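PDB 5EYN: fructokinase from Vibrio cholerae serotype O1, which catalyses the ATP-dependent phosphorylation of fructose as a fructokinase of the PfkB (ribokinase-like) carbohydrate kinase family. Local coordinates for residues V50-A53 against I54-S58; M76-T79 against L80-E83; L105-H108 against G109-F113; V200-E204 against E205-F209; T303-G307 against A308-L312. All coordinates share one frame; numbering follows the deposited sequence.

Interaction 1: V50-A53 against I54-S58; sequences VAVA and IARLS
The last two turns of helix 46-56 show how an alpha helix carries side chains along its flank and then stops. Across the two segments, backbone bonds of the i to i+4 kind run from Ile-54 N to Val-50 O, from Ala-55 N to Ala-51 O and from Arg-56 N to Val-52 O. Arg-56 N to Val-52 O is the shortest of the three at 2.8 Å, whereas Leu-57 N reaches Ala-53 O only weakly, at 3.3 Å, as the helix gives out. On one flank CG1 of Val-50 meets CD1 of Ile-54 at 3.9 Å, the two buried side chains running askew to each other beside strand 21-24. On another, Val-52 and Arg-56 lie alongside and point the same way, with Val-52 CG1 3.9 Å from Arg-56 NE. The arginine CG sits beside its own backbone N (chi1 -70°), which brings it to 3.1 Å from Val-52 O; a bend at chi2 (-130°) then carries the chain along the valine. Its guanidinium is held from outside: NH2 forms a salt bridge with Glu-83, and NH1 bonds the carbonyls of Thr-310 and Leu-312. Beyond Leu-57, Ser-58 takes a positive phi of 81°, and its N bonds Ala-55 O at 2.9 Å. With Gly-59 N returning to Ile-54 O, this end is a Schellman motif, a classic C-terminal helix stop.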
# COMPACT_ATOMS: atom_id res chain seq x y z
N VAL A 50 11.42 -17.67 -1.89
CA VAL A 50 12.20 -18.80 -2.37
C VAL A 50 13.70 -18.54 -2.24
O VAL A 50 14.48 -19.42 -1.82
CB VAL A 50 11.83 -19.16 -3.81
CG1 VAL A 50 12.69 -20.29 -4.31
CG2 VAL A 50 10.35 -19.56 -3.90
N ALA A 51 14.11 -17.33 -2.61
CA ALA A 51 15.52 -16.97 -2.53
C ALA A 51 16.03 -17.13 -1.11
O ALA A 51 17.09 -17.69 -0.88
CB ALA A 51 15.74 -15.54 -3.00
N VAL A 52 15.27 -16.63 -0.15
CA VAL A 52 15.68 -16.67 1.24
C VAL A 52 15.66 -18.12 1.72
O VAL A 52 16.53 -18.53 2.48
CB VAL A 52 14.81 -15.76 2.09
CG1 VAL A 52 15.06 -15.96 3.57
CG2 VAL A 52 15.08 -14.30 1.72
N ALA A 53 14.67 -18.91 1.30
CA ALA A 53 14.60 -20.30 1.72
C ALA A 53 15.86 -21.03 1.30
O ALA A 53 16.42 -21.80 2.07
CB ALA A 53 13.41 -20.99 1.13
N ILE A 54 16.28 -20.81 0.06
CA ILE A 54 17.48 -21.45 -0.45
C ILE A 54 18.72 -21.01 0.34
O ILE A 54 19.54 -21.83 0.75
CB ILE A 54 17.65 -21.16 -1.95
CG1 ILE A 54 16.56 -21.89 -2.73
CG2 ILE A 54 19.01 -21.58 -2.42
CD1 ILE A 54 16.42 -21.44 -4.18
N ALA A 55 18.84 -19.71 0.56
CA ALA A 55 19.97 -19.16 1.30
C ALA A 55 20.04 -19.71 2.73
O ALA A 55 21.11 -20.03 3.23
CB ALA A 55 19.93 -17.65 1.29
N ARG A 56 18.89 -19.85 3.37
CA ARG A 56 18.86 -20.34 4.74
C ARG A 56 19.36 -21.76 4.83
O ARG A 56 19.87 -22.17 5.86
CB ARG A 56 17.45 -20.26 5.31
CG ARG A 56 17.00 -18.85 5.55
CD ARG A 56 16.46 -18.67 6.90
NE ARG A 56 16.05 -17.30 7.14
CZ ARG A 56 14.99 -16.95 7.86
NH1 ARG A 56 14.24 -17.88 8.41
NH2 ARG A 56 14.71 -15.68 8.02
N LEU A 57 19.20 -22.52 3.75
CA LEU A 57 19.68 -23.90 3.68
C LEU A 57 21.13 -23.96 3.21
O LEU A 57 21.64 -25.04 2.98
CB LEU A 57 18.77 -24.72 2.75
CG LEU A 57 17.34 -24.96 3.24
CD1 LEU A 57 16.49 -25.51 2.09
CD2 LEU A 57 17.32 -25.90 4.43
N SER A 58 21.78 -22.80 3.12
CA SER A 58 23.20 -22.68 2.74
C SER A 58 23.41 -22.77 1.22
O SER A 58 24.52 -22.99 0.75
CB SER A 58 24.07 -23.72 3.48
OG SER A 58 24.20 -24.89 2.71

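Interaction 2: M76-T79 against L80-E83; sequences MQQT and LTDE
Gln-78 and Asp-82 meet on the outer flank of helix 71-82, the helical link of a beta-alpha-beta crossover between strands 61-68 and 86-93, and the helix shows two contrasting sides. The buried side is close-set. Leu-80 N bonds Met-76 O at 3.0 Å, and the leucine CG lies 3.4 Å from the same oxygen while its side chain packs on Val-52 and Val-85. Glu-83 N closes the final turn on Thr-79 O at 2.9 Å, and Glu-83 CG also comes to 3.1 Å from that carbonyl oxygen; the carboxylate beyond it is engaged by Arg-56. Thr-79 OG1 turns back to Phe-75 O, leaving its CG2 to the hydrophobic side, near Pro-43 and Met-309. The solvent side is looser, held by polar side chains and a water. Thr-81 uses its hydroxyl as well as its backbone N on one acceptor, Gln-77 O; the two donors come from opposite faces of the carbonyl plane, the hydroxyl 39° out of it. Water 1 donates to Asp-82 OD1 and has a long, weak bond to Thr-79 OG1. Gln-78 bends at chi2 (61°), which folds its amide over toward the aspartate one turn on. There NE2 donates within its own amide plane to Asp-82 OD2 at 2.7 Å, arriving from above the carboxylate, whose plane is turned 45° from the amide.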
# COMPACT_ATOMS: atom_id res chain seq x y z
N MET A 76 13.15 -4.46 1.70
CA MET A 76 13.34 -5.73 1.00
C MET A 76 14.80 -5.93 0.57
O MET A 76 15.33 -7.04 0.66
CB MET A 76 12.37 -5.90 -0.17
CG MET A 76 10.92 -6.04 0.30
SD MET A 76 10.68 -7.29 1.59
CE MET A 76 11.17 -8.76 0.75
N GLN A 77 15.45 -4.86 0.11
CA GLN A 77 16.88 -4.95 -0.16
C GLN A 77 17.64 -5.36 1.10
O GLN A 77 18.52 -6.23 1.05
CB GLN A 77 17.42 -3.60 -0.65
CG GLN A 77 18.92 -3.59 -0.93
CD GLN A 77 19.43 -2.20 -1.27
OE1 GLN A 77 19.05 -1.21 -0.63
NE2 GLN A 77 20.28 -2.11 -2.29
N GLN A 78 17.32 -4.72 2.21
CA GLN A 78 17.99 -5.03 3.48
C GLN A 78 17.76 -6.49 3.87
O GLN A 78 18.66 -7.17 4.36
CB GLN A 78 17.47 -4.12 4.61
CG GLN A 78 18.23 -4.28 5.92
CD GLN A 78 19.69 -3.92 5.75
OE1 GLN A 78 20.02 -2.81 5.34
NE2 GLN A 78 20.57 -4.87 6.04
N THR A 79 16.53 -6.96 3.68
CA THR A 79 16.18 -8.32 4.03
C THR A 79 17.00 -9.31 3.20
O THR A 79 17.60 -10.24 3.74
CB THR A 79 14.67 -8.58 3.82
OG1 THR A 79 13.89 -7.76 4.70
CG2 THR A 79 14.33 -10.05 4.06
N LEU A 80 17.04 -9.12 1.89
CA LEU A 80 17.82 -10.02 1.05
C LEU A 80 19.31 -9.98 1.44
O LEU A 80 19.98 -11.02 1.47
CB LEU A 80 17.64 -9.70 -0.43
CG LEU A 80 16.22 -9.94 -0.94
CD1 LEU A 80 16.19 -9.64 -2.42
CD2 LEU A 80 15.72 -11.34 -0.68
N THR A 81 19.82 -8.79 1.72
CA THR A 81 21.20 -8.63 2.17
C THR A 81 21.44 -9.42 3.45
O THR A 81 22.39 -10.21 3.54
CB THR A 81 21.52 -7.15 2.43
OG1 THR A 81 21.49 -6.43 1.19
CG2 THR A 81 22.89 -6.99 3.06
N ASP A 82 20.58 -9.20 4.43
CA ASP A 82 20.70 -9.88 5.71
C ASP A 82 20.71 -11.39 5.51
O ASP A 82 21.43 -12.10 6.21
CB ASP A 82 19.53 -9.54 6.64
CG ASP A 82 19.58 -8.13 7.19
OD1 ASP A 82 18.58 -7.72 7.80
OD2 ASP A 82 20.60 -7.43 7.00
N GLU A 83 19.90 -11.86 4.57
CA GLU A 83 19.70 -13.29 4.35
C GLU A 83 20.74 -13.91 3.42
O GLU A 83 20.66 -15.10 3.12
CB GLU A 83 18.29 -13.55 3.81
CG GLU A 83 17.17 -13.16 4.76
CD GLU A 83 17.07 -14.06 5.98
OE1 GLU A 83 16.35 -13.68 6.93
OE2 GLU A 83 17.69 -15.15 5.98
O HOH W 1 16.02 -6.58 7.18

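Interaction 3: L105-H108 against G109-F113. With FRU (beta-D-fructofuranose), chain B; ADP (adenosine-5'-diphosphate), chain E.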
# COMPACT_ATOMS: atom_id res chain seq x y z
N LEU A 105 -5.76 -13.66 7.59
CA LEU A 105 -5.41 -14.97 8.13
C LEU A 105 -6.59 -15.94 8.24
O LEU A 105 -6.40 -17.12 8.51
CB LEU A 105 -4.76 -14.79 9.49
CG LEU A 105 -3.46 -13.99 9.49
CD1 LEU A 105 -3.07 -13.62 10.92
CD2 LEU A 105 -2.37 -14.79 8.81
N ASP A 106 -7.81 -15.47 7.99
CA ASP A 106 -8.95 -16.38 7.97
C ASP A 106 -9.07 -17.11 6.63
O ASP A 106 -9.86 -18.04 6.50
CB ASP A 106 -10.25 -15.63 8.29
CG ASP A 106 -10.35 -15.27 9.76
OD1 ASP A 106 -9.58 -15.82 10.57
OD2 ASP A 106 -11.21 -14.43 10.11
N GLU A 107 -8.27 -16.69 5.64
CA GLU A 107 -8.27 -17.32 4.32
C GLU A 107 -6.92 -17.97 4.07
O GLU A 107 -5.98 -17.80 4.85
CB GLU A 107 -8.56 -16.29 3.22
CG GLU A 107 -9.88 -15.55 3.36
CD GLU A 107 -11.08 -16.41 3.07
OE1 GLU A 107 -10.94 -17.44 2.37
OE2 GLU A 107 -12.18 -16.06 3.53
N HIS A 108 -6.82 -18.72 2.97
CA HIS A 108 -5.57 -19.37 2.59
C HIS A 108 -5.16 -18.98 1.18
O HIS A 108 -6.00 -18.84 0.29
CB HIS A 108 -5.70 -20.90 2.64
CG HIS A 108 -4.54 -21.62 2.03
ND1 HIS A 108 -4.42 -21.83 0.67
CD2 HIS A 108 -3.42 -22.15 2.59
CE1 HIS A 108 -3.29 -22.47 0.42
NE2 HIS A 108 -2.66 -22.67 1.57
N GLY A 109 -3.86 -18.82 0.98
CA GLY A 109 -3.30 -18.60 -0.34
C GLY A 109 -3.89 -17.38 -1.02
O GLY A 109 -4.09 -16.35 -0.38
N GLU A 110 -4.16 -17.50 -2.31
CA GLU A 110 -4.62 -16.38 -3.13
C GLU A 110 -5.76 -15.61 -2.44
O GLU A 110 -5.77 -14.37 -2.42
CB GLU A 110 -5.05 -16.89 -4.49
CG GLU A 110 -5.53 -15.80 -5.42
CD GLU A 110 -5.91 -16.31 -6.79
OE1 GLU A 110 -6.01 -17.54 -6.98
OE2 GLU A 110 -6.12 -15.48 -7.69
N ARG A 111 -6.71 -16.34 -1.87
CA ARG A 111 -7.86 -15.69 -1.25
C ARG A 111 -7.46 -14.84 -0.04
O ARG A 111 -8.24 -13.99 0.41
CB ARG A 111 -8.89 -16.75 -0.84
CG ARG A 111 -9.57 -17.43 -2.02
CD ARG A 111 -10.51 -18.54 -1.57
NE ARG A 111 -11.24 -19.12 -2.70
CZ ARG A 111 -10.79 -20.12 -3.46
NH1 ARG A 111 -11.54 -20.57 -4.46
NH2 ARG A 111 -9.60 -20.66 -3.24
N SER A 112 -6.27 -15.07 0.51
CA SER A 112 -5.83 -14.35 1.70
C SER A 112 -5.14 -13.01 1.41
O SER A 112 -4.83 -12.27 2.34
CB SER A 112 -4.86 -15.19 2.54
OG SER A 112 -3.56 -15.21 1.94
N PHE A 113 -4.91 -12.70 0.14
CA PHE A 113 -4.12 -11.51 -0.19
C PHE A 113 -4.92 -10.43 -0.89
O PHE A 113 -5.72 -10.72 -1.77
CB PHE A 113 -2.96 -11.90 -1.11
CG PHE A 113 -2.06 -12.95 -0.54
CD1 PHE A 113 -1.96 -14.18 -1.16
CD2 PHE A 113 -1.30 -12.71 0.59
CE1 PHE A 113 -1.13 -15.16 -0.64
CE2 PHE A 113 -0.46 -13.69 1.11
CZ PHE A 113 -0.38 -14.92 0.49
C1 FRU B . 2.83 -12.58 -3.88
C2 FRU B . 2.49 -13.19 -2.53
C3 FRU B . 3.09 -12.53 -1.31
C4 FRU B . 3.43 -13.66 -0.39
C5 FRU B . 3.68 -14.76 -1.35
C6 FRU B . 3.31 -16.13 -0.83
O1 FRU B . 4.18 -12.73 -4.19
O2 FRU B . 1.10 -13.17 -2.42
O3 FRU B . 2.17 -11.60 -0.82
O4 FRU B . 4.56 -13.43 0.38
O5 FRU B . 2.96 -14.50 -2.54
O6 FRU B . 3.55 -17.13 -1.79
PB ADP E . 1.27 -21.88 0.59
O1B ADP E . 2.51 -21.04 0.70
O2B ADP E . 0.53 -21.58 -0.70
O3B ADP E . 0.38 -21.58 1.77
PA ADP E . 0.67 -24.59 0.89
O1A ADP E . -0.06 -24.14 2.15
O2A ADP E . -0.34 -24.59 -0.23
O3A ADP E . 1.69 -23.42 0.62
O5' ADP E . 1.27 -26.07 1.01
C5' ADP E . 2.48 -26.41 0.42
C4' ADP E . 3.31 -27.42 1.17
O4' ADP E . 3.50 -27.00 2.50
C3' ADP E . 2.78 -28.81 1.21
O3' ADP E . 3.12 -29.52 0.06
C2' ADP E . 3.45 -29.34 2.41
O2' ADP E . 4.77 -29.68 2.18
C1' ADP E . 3.45 -28.16 3.29
N9 ADP E . 2.30 -28.07 4.15
C8 ADP E . 1.24 -27.25 4.03
N7 ADP E . 0.40 -27.44 5.04
C5 ADP E . 0.90 -28.38 5.84
C6 ADP E . 0.51 -28.99 7.03
N6 ADP E . -0.73 -28.63 7.66
N1 ADP E . 1.28 -29.92 7.57
C2 ADP E . 2.45 -30.30 7.03
N3 ADP E . 2.88 -29.74 5.87
C4 ADP E . 2.13 -28.80 5.29
O HOH W 2 -6.93 -19.23 -2.55
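His-108 turns one face of its imidazole to the following residue and an edge to the nucleotide. Gly-109 CA lies 4.0 Å from the ring centroid, over that face in a CH-pi contact, while NE2 donates to ADP O1A at 3.0 Å in a nearly straight bond of 173°. The ring reaches the alpha phosphate because its CG stands opposite the backbone N (chi1 170°), which swings the imidazole out from the loop. Glu-107 and Arg-111 are set differently. Their chains slant past each other, the carboxylate and guanidinium planes 38° apart, and what meets is Glu-107 OE1 with the arginine CB at 3.9 Å; the charged ends do not join. Glu-107 CB also rests against CB of Ser-112.

These residues occupy the loop between strands 99-103 and 113-115 of the smaller sheet, which in PfkB kinases forms the lid over the sugar site, and the short 3-10 turn 110-112 shapes its end. Gly-109 O is gripped twice, by Ser-112 N and by Ser-112 OG, the hydroxyl at 2.6 Å in the carbonyl plane and on a lone pair. A water adds a bridge: it donates to His-108 O and accepts from Arg-111 N, whose direct bond to that carbonyl is weak. Phe-113 is sandwiched between oxygens, with Ser-112 OG 3.3 Å above the middle of one face and fructose O2 3.4 Å above the middle of the other. The sugar is hydrogen-bonded by Asp-26, Asp-30 and Asp-266.

Interaction 4: V200-E204 against E205-F209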
# COMPACT_ATOMS: atom_id res chain seq x y z
N VAL A 200 7.69 -27.75 -12.74
CA VAL A 200 6.52 -26.93 -12.46
C VAL A 200 5.89 -27.45 -11.18
O VAL A 200 5.71 -28.67 -11.02
CB VAL A 200 5.49 -26.97 -13.60
CG1 VAL A 200 4.32 -26.06 -13.29
CG2 VAL A 200 6.14 -26.60 -14.91
N LYS A 201 5.60 -26.53 -10.27
CA LYS A 201 4.92 -26.84 -9.01
C LYS A 201 3.57 -26.14 -9.03
O LYS A 201 3.50 -24.94 -9.30
CB LYS A 201 5.76 -26.36 -7.83
CG LYS A 201 5.13 -26.63 -6.46
CD LYS A 201 4.11 -25.55 -6.06
CE LYS A 201 3.89 -25.41 -4.59
NZ LYS A 201 3.22 -24.13 -4.26
N PHE A 202 2.53 -26.93 -8.79
CA PHE A 202 1.16 -26.44 -8.68
C PHE A 202 0.65 -26.80 -7.31
O PHE A 202 0.99 -27.85 -6.80
CB PHE A 202 0.21 -27.18 -9.64
CG PHE A 202 0.55 -27.11 -11.10
CD1 PHE A 202 0.07 -26.09 -11.89
CD2 PHE A 202 1.25 -28.13 -11.70
CE1 PHE A 202 0.31 -26.06 -13.25
CE2 PHE A 202 1.49 -28.12 -13.07
CZ PHE A 202 1.03 -27.07 -13.84
N SER A 203 -0.24 -25.99 -6.75
CA SER A 203 -1.14 -26.53 -5.75
C SER A 203 -2.20 -27.33 -6.49
O SER A 203 -2.41 -27.15 -7.70
CB SER A 203 -1.80 -25.43 -4.93
OG SER A 203 -2.79 -24.81 -5.71
N GLU A 204 -2.87 -28.21 -5.77
CA GLU A 204 -3.94 -29.01 -6.37
C GLU A 204 -4.97 -28.08 -7.02
O GLU A 204 -5.43 -28.33 -8.13
CB GLU A 204 -4.60 -29.87 -5.28
CG GLU A 204 -5.79 -30.69 -5.72
CD GLU A 204 -6.29 -31.61 -4.62
OE1 GLU A 204 -5.66 -31.65 -3.54
OE2 GLU A 204 -7.32 -32.29 -4.85
N GLU A 205 -5.31 -27.01 -6.32
CA GLU A 205 -6.31 -26.08 -6.81
C GLU A 205 -5.82 -25.37 -8.08
O GLU A 205 -6.57 -25.21 -9.03
CB GLU A 205 -6.65 -25.08 -5.70
CG GLU A 205 -7.34 -25.71 -4.47
CD GLU A 205 -6.43 -26.52 -3.53
OE1 GLU A 205 -5.18 -26.43 -3.60
OE2 GLU A 205 -7.00 -27.25 -2.68
N GLU A 206 -4.57 -24.96 -8.11
CA GLU A 206 -4.04 -24.27 -9.28
C GLU A 206 -4.01 -25.17 -10.51
O GLU A 206 -4.27 -24.73 -11.62
CB GLU A 206 -2.66 -23.71 -8.96
CG GLU A 206 -2.71 -22.52 -8.05
CD GLU A 206 -1.38 -22.17 -7.41
OE1 GLU A 206 -1.19 -20.99 -7.09
OE2 GLU A 206 -0.53 -23.07 -7.22
N LEU A 207 -3.62 -26.43 -10.33
CA LEU A 207 -3.55 -27.36 -11.44
C LEU A 207 -4.93 -27.50 -12.05
O LEU A 207 -5.09 -27.42 -13.26
CB LEU A 207 -3.04 -28.72 -10.99
CG LEU A 207 -3.10 -29.81 -12.05
CD1 LEU A 207 -2.25 -29.43 -13.24
CD2 LEU A 207 -2.66 -31.14 -11.48
N GLN A 208 -5.93 -27.68 -11.20
CA GLN A 208 -7.29 -27.85 -11.69
C GLN A 208 -7.82 -26.59 -12.37
O GLN A 208 -8.45 -26.67 -13.41
CB GLN A 208 -8.23 -28.30 -10.57
CG GLN A 208 -7.91 -29.71 -10.12
CD GLN A 208 -8.86 -30.25 -9.07
OE1 GLN A 208 -9.97 -29.76 -8.88
NE2 GLN A 208 -8.41 -31.30 -8.38
N PHE A 209 -7.53 -25.44 -11.79
CA PHE A 209 -7.97 -24.17 -12.37
C PHE A 209 -7.35 -23.97 -13.75
O PHE A 209 -8.03 -23.62 -14.70
CB PHE A 209 -7.58 -23.01 -11.45
CG PHE A 209 -7.97 -21.67 -11.99
CD1 PHE A 209 -9.25 -21.18 -11.80
CD2 PHE A 209 -7.05 -20.89 -12.68
CE1 PHE A 209 -9.61 -19.95 -12.29
CE2 PHE A 209 -7.41 -19.65 -13.17
CZ PHE A 209 -8.69 -19.18 -12.98
O HOH W 3 1.71 -22.33 -5.72
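Ser-203 and Glu-206 build a capping box where strand 199-203 of the large central sheet hands over to helix 204-211; the axes of segments 200-203 and 205-209 stand at 98° to each other. Side-chain to backbone bonds come first. Ser-203, at the N-cap, accepts from Glu-206 N through OG at 3.0 Å; the hydroxyl can do so because it lies between the serine's backbone N and carbonyl carbon (chi1 74°). Glu-206 returns the bond, its OE2 taking Ser-203 N at 3.0 Å in a nearly straight approach of 170°, on the anti side of the carboxylate. One first-turn amide, Glu-206 N, and the strand's last amide, Ser-203 N, each find a side-chain acceptor.

Backbone bonds then take over: Leu-207 N to Ser-203 O, and Gln-208 N to Glu-204 O at 3.2 Å. Glu-204 and Gln-208 run alongside each other, pointing the same way, with Glu-204 CG 3.8 Å from Gln-208 NE2.

The apolar contact joins Phe-202 of the strand to Leu-207 of the helix. Phe-202 CB touches Leu-207 CB at 3.8 Å, and Leu-207 CD1 stands over the centre of the phenylalanine ring, 3.9 Å from its centroid; the opposite face carries Val-200 CG1, nearer the rim.

A water and another amide also hold the carboxylate. Glu-206 OE1 accepts from Leu-175 N, fixing the carboxylate's other oxygen. Lys-201 belongs to a second ADP site seen for this protein but not occupied in this chain; water 3 joins it to the box, accepting from Lys-201 NZ and donating to Glu-206 OE2, each at 2.8 Å.

Interaction 5: T303-G307 against A308-L312; sequences TTQKG and AMTAL. With NA (sodium ion), chain F.
The amide of Gln-305 has the methyl of Thr-310 for its close neighbour: CG2 lies 3.4 Å from NE2 and 3.7 Å from CD, the two side chains crossing at about a right angle. At the amide's other end, OE1 comes to 4.1 Å from Ala-311 CB. That methyl group also packs on Gln-305 CB and meets Thr-304 OG1 at 3.3 Å, a hydroxyl bonded to Leu-301 O in the preceding helix. The peptide oxygens are turned to polar partners. Thr-310 OG1 donates to Lys-306 O at 2.6 Å, slightly tilted from the carbonyl plane; with OG1 beside its backbone N (chi1 -50°) and CG2 opposite that N, the threonine offers hydroxyl and methyl to different partners. Gln-305 O and Gly-307 O point at the sodium ion, the latter at 2.1 Å. Water 4, itself a ligand of the ion, accepts from Ala-311 N at 2.8 Å and so brings the type I turn 309-312 into the second shell. With Ala-302 O and water 5, the carbonyls complete a monovalent-cation site of the kind known beside the active site in ribokinase relatives.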
# COMPACT_ATOMS: atom_id res chain seq x y z
N THR A 303 5.30 -22.86 8.31
CA THR A 303 4.00 -22.46 8.83
C THR A 303 4.02 -22.15 10.33
O THR A 303 3.00 -21.73 10.87
CB THR A 303 2.92 -23.55 8.65
OG1 THR A 303 3.19 -24.68 9.51
CG2 THR A 303 2.78 -23.97 7.19
N THR A 304 5.15 -22.36 11.00
CA THR A 304 5.19 -22.28 12.46
C THR A 304 5.27 -20.86 12.99
O THR A 304 5.06 -20.63 14.18
CB THR A 304 6.38 -23.08 13.01
OG1 THR A 304 7.60 -22.60 12.45
CG2 THR A 304 6.21 -24.57 12.74
N GLN A 305 5.53 -19.88 12.13
CA GLN A 305 5.53 -18.48 12.52
C GLN A 305 4.90 -17.61 11.43
O GLN A 305 4.93 -17.95 10.23
CB GLN A 305 6.93 -17.96 12.78
CG GLN A 305 7.60 -18.56 14.01
CD GLN A 305 8.92 -17.88 14.30
OE1 GLN A 305 9.97 -18.43 14.05
NE2 GLN A 305 8.85 -16.67 14.81
N LYS A 306 4.33 -16.50 11.85
CA LYS A 306 3.77 -15.51 10.94
C LYS A 306 4.88 -14.90 10.10
O LYS A 306 5.99 -14.64 10.55
CB LYS A 306 3.07 -14.41 11.74
CG LYS A 306 1.74 -14.83 12.31
CD LYS A 306 1.02 -13.68 13.03
CE LYS A 306 -0.29 -14.13 13.60
NZ LYS A 306 -1.02 -12.98 14.20
N GLY A 307 4.55 -14.68 8.83
CA GLY A 307 5.46 -14.13 7.84
C GLY A 307 5.98 -15.26 6.99
O GLY A 307 6.29 -16.34 7.47
N ALA A 308 6.04 -15.04 5.68
CA ALA A 308 6.51 -16.07 4.76
C ALA A 308 7.94 -16.51 5.05
O ALA A 308 8.27 -17.66 4.84
CB ALA A 308 6.42 -15.57 3.33
N MET A 309 8.78 -15.59 5.50
CA MET A 309 10.19 -15.90 5.62
C MET A 309 10.61 -16.29 7.03
O MET A 309 11.68 -16.82 7.24
CB MET A 309 11.04 -14.70 5.23
CG MET A 309 10.90 -14.30 3.79
SD MET A 309 11.98 -12.92 3.42
CE MET A 309 11.61 -12.67 1.68
N THR A 310 9.77 -15.99 8.01
CA THR A 310 10.22 -16.00 9.40
C THR A 310 10.78 -17.35 9.83
O THR A 310 11.83 -17.41 10.47
CB THR A 310 9.08 -15.59 10.30
OG1 THR A 310 8.51 -14.37 9.78
CG2 THR A 310 9.58 -15.36 11.71
N ALA A 311 10.07 -18.42 9.49
CA ALA A 311 10.43 -19.75 9.96
C ALA A 311 11.04 -20.63 8.87
O ALA A 311 11.12 -21.84 9.01
CB ALA A 311 9.20 -20.42 10.59
N LEU A 312 11.48 -20.01 7.78
CA LEU A 312 12.21 -20.77 6.76
C LEU A 312 13.42 -21.42 7.44
O LEU A 312 14.24 -20.73 8.03
CB LEU A 312 12.64 -19.86 5.62
CG LEU A 312 11.50 -19.30 4.77
CD1 LEU A 312 12.03 -18.29 3.78
CD2 LEU A 312 10.80 -20.44 4.05
NA NA F . 5.87 -18.25 8.23
O HOH W 4 8.04 -18.88 7.55
O HOH W 5 4.16 -18.53 7.26

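How the interactions relate
Every contact is local, joining consecutive segments, so they follow in series and none nests within or crosses another. From the N terminus, interaction 1 ends helix 46-56 and interaction 2 ends helix 71-82; an arginine of interaction 1 joins the helix end of interaction 2 to the loop of interaction 5. Interaction 3 rounds the loop between strands 99-103 and 113-115, and interaction 4 passes from strand 199-203 into its helix on the far side of the chain's centre from interactions 1 and 2. Interaction 5, between the last two helices, reaches back: Met-309 packs on Met-76 and Thr-79, and Lys-306 touches Leu-105 of interaction 3. Interaction 4 touches none of the others.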